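Long-range contact in cyclic di-GMP receptor atypical PilZ domain-containing protein (Xanthomonas campestris pv. campestris, PDB 3RQA), which assembles into tetramers through a helical bundle and carries an atypical PilZ domain that may bind cyclic di-GMP, though its own role is unproven: residues E17-T22 with H105-G110. Numbering follows the deposited sequence.
Sequences ELFADT and HWSVRG
The hairpin turn joining strands 101-107 and 110-115 of the PilZ barrel binds the end of helix 12-19, and Arg109 reaches out from that turn to the carbonyls at and just beyond the helix's end. Its chain, extended from CG to NE, carries the guanidinium past Leu18 to the type II turn of Phe19 to Thr22. There both end nitrogens grip one oxygen: Arg109 NH1 lies 2.8 Å and Arg109 NH2 2.9 Å from Ala20 O, which sits in the guanidinium plane. NH1 also makes a weak bond to Glu17 O, and the methyl CG2 of Thr22 rests over one guanidinium face, 3.6 Å from Arg109 NH1.

Closer in, Ser107 OG donates to Leu18 O at 2.8 Å, approaching from above the carbonyl plane, and also accepts from Arg109 N, closing an ST turn; chi1 of 85° sets the hydroxyl between its backbone N and carbonyl carbon, where it can do both. The Phe19 ring has His105 ND1 over the centre of one face and Leu18 CB over the other; the Phe19 and His105 planes stand obliquely, at 48°, while Leu18 CD2 packs 3.8 Å from Gly110 CA. A water links Thr22 OG1 to Val108 N.

The carbonyls of Glu17 and Leu18, which lack an i+4 N-H, and that of Ala20 in the turn gain donors from the hairpin, and a positive guanidinium at this end should suit the helix dipole.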
loop_
_atom_site.group_PDB
_atom_site.type_symbol
_atom_site.label_atom_id
_atom_site.label_comp_id
_atom_site.label_asym_id
_atom_site.label_seq_id
_atom_site.Cartn_x
_atom_site.Cartn_y
_atom_site.Cartn_z
ATOM N N GLU C 17 6.187 -11.056 39.914
ATOM C CA GLU C 17 6.071 -9.648 39.556
ATOM C C GLU C 17 5.207 -9.436 38.308
ATOM O O GLU C 17 4.334 -8.580 38.281
ATOM C CB GLU C 17 7.452 -9.036 39.306
ATOM C CG GLU C 17 7.402 -7.528 39.047
ATOM C CD GLU C 17 8.774 -6.892 38.920
ATOM O OE1 GLU C 17 9.694 -7.290 39.670
ATOM O OE2 GLU C 17 8.929 -5.976 38.080
ATOM N N LEU C 18 5.467 -10.228 37.275
ATOM C CA LEU C 18 4.748 -10.106 36.016
ATOM C C LEU C 18 3.330 -10.665 35.969
ATOM O O LEU C 18 2.442 -10.043 35.385
ATOM C CB LEU C 18 5.563 -10.752 34.886
ATOM C CG LEU C 18 6.936 -10.147 34.558
ATOM C CD1 LEU C 18 7.559 -10.917 33.397
ATOM C CD2 LEU C 18 6.797 -8.667 34.218
ATOM N N PHE C 19 3.109 -11.814 36.595
ATOM C CA PHE C 19 1.806 -12.455 36.510
ATOM C C PHE C 19 0.877 -12.544 37.716
ATOM O O PHE C 19 -0.309 -12.832 37.543
ATOM C CB PHE C 19 2.003 -13.853 35.939
ATOM C CG PHE C 19 2.932 -13.890 34.764
ATOM C CD1 PHE C 19 2.599 -13.238 33.579
ATOM C CD2 PHE C 19 4.150 -14.563 34.845
ATOM C CE1 PHE C 19 3.463 -13.257 32.488
ATOM C CE2 PHE C 19 5.023 -14.589 33.760
ATOM C CZ PHE C 19 4.674 -13.931 32.576
ATOM N N ALA C 20 1.380 -12.307 38.922
ATOM C CA ALA C 20 0.512 -12.409 40.088
ATOM C C ALA C 20 -0.626 -11.381 40.096
ATOM O O ALA C 20 -0.416 -10.193 39.830
ATOM C CB ALA C 20 1.336 -12.285 41.370
ATOM N N ASP C 21 -1.831 -11.857 40.396
ATOM C CA ASP C 21 -3.019 -11.002 40.489
ATOM C C ASP C 21 -3.350 -10.190 39.237
ATOM O O ASP C 21 -3.845 -9.066 39.324
ATOM C CB ASP C 21 -2.897 -10.044 41.689
ATOM C CG ASP C 21 -2.708 -10.777 43.013
ATOM O OD1 ASP C 21 -3.241 -11.892 43.150
ATOM O OD2 ASP C 21 -2.042 -10.233 43.918
ATOM N N THR C 22 -3.071 -10.757 38.074
ATOM C CA THR C 22 -3.385 -10.085 36.828
ATOM C C THR C 22 -3.585 -11.122 35.749
ATOM O O THR C 22 -2.987 -12.197 35.791
ATOM C CB THR C 22 -2.276 -9.113 36.392
ATOM O OG1 THR C 22 -2.747 -8.351 35.278
ATOM C CG2 THR C 22 -1.008 -9.863 35.986
ATOM N N HIS C 105 4.071 -16.422 27.915
ATOM C CA HIS C 105 3.144 -16.126 28.991
ATOM C C HIS C 105 3.096 -14.608 28.985
ATOM O O HIS C 105 4.058 -13.931 29.359
ATOM C CB HIS C 105 3.649 -16.653 30.334
ATOM C CG HIS C 105 2.549 -16.995 31.293
ATOM N ND1 HIS C 105 2.711 -16.953 32.661
ATOM C CD2 HIS C 105 1.270 -17.384 31.079
ATOM C CE1 HIS C 105 1.578 -17.299 33.248
ATOM N NE2 HIS C 105 0.689 -17.565 32.309
ATOM N N TRP C 106 1.953 -14.086 28.565
ATOM C CA TRP C 106 1.744 -12.655 28.398
ATOM C C TRP C 106 0.712 -12.001 29.325
ATOM O O TRP C 106 -0.422 -12.470 29.439
ATOM C CB TRP C 106 1.344 -12.440 26.931
ATOM C CG TRP C 106 1.333 -11.052 26.408
ATOM C CD1 TRP C 106 1.885 -9.940 26.979
ATOM C CD2 TRP C 106 0.811 -10.638 25.139
ATOM N NE1 TRP C 106 1.744 -8.859 26.142
ATOM C CE2 TRP C 106 1.088 -9.259 25.005
ATOM C CE3 TRP C 106 0.136 -11.299 24.103
ATOM C CZ2 TRP C 106 0.711 -8.525 23.866
ATOM C CZ3 TRP C 106 -0.241 -10.568 22.971
ATOM C CH2 TRP C 106 0.049 -9.196 22.865
ATOM N N SER C 107 1.119 -10.913 29.975
ATOM C CA SER C 107 0.234 -10.140 30.847
ATOM C C SER C 107 0.457 -8.670 30.473
ATOM O O SER C 107 1.326 -8.354 29.668
ATOM C CB SER C 107 0.569 -10.348 32.335
ATOM O OG SER C 107 1.602 -9.472 32.771
ATOM N N VAL C 108 -0.331 -7.784 31.063
ATOM C CA VAL C 108 -0.226 -6.362 30.799
ATOM C C VAL C 108 1.118 -5.817 31.275
ATOM O O VAL C 108 1.602 -4.817 30.757
ATOM C CB VAL C 108 -1.366 -5.592 31.518
ATOM C CG1 VAL C 108 -1.195 -5.697 33.017
ATOM C CG2 VAL C 108 -1.378 -4.136 31.094
ATOM N N ARG C 109 1.716 -6.488 32.254
ATOM C CA ARG C 109 2.992 -6.066 32.832
ATOM C C ARG C 109 4.240 -6.466 32.060
ATOM O O ARG C 109 5.222 -5.720 32.023
ATOM C CB ARG C 109 3.140 -6.615 34.248
ATOM C CG ARG C 109 2.083 -6.151 35.225
ATOM C CD ARG C 109 2.315 -6.791 36.581
ATOM N NE ARG C 109 1.150 -6.673 37.448
ATOM C CZ ARG C 109 0.762 -7.623 38.288
ATOM N NH1 ARG C 109 1.453 -8.755 38.366
ATOM N NH2 ARG C 109 -0.324 -7.449 39.035
ATOM N N GLY C 110 4.208 -7.658 31.473
ATOM C CA GLY C 110 5.355 -8.161 30.734
ATOM C C GLY C 110 5.091 -9.502 30.076
ATOM O O GLY C 110 3.934 -9.918 29.917
HETATM O O HOH W 1 -2.546 -8.685 32.617
#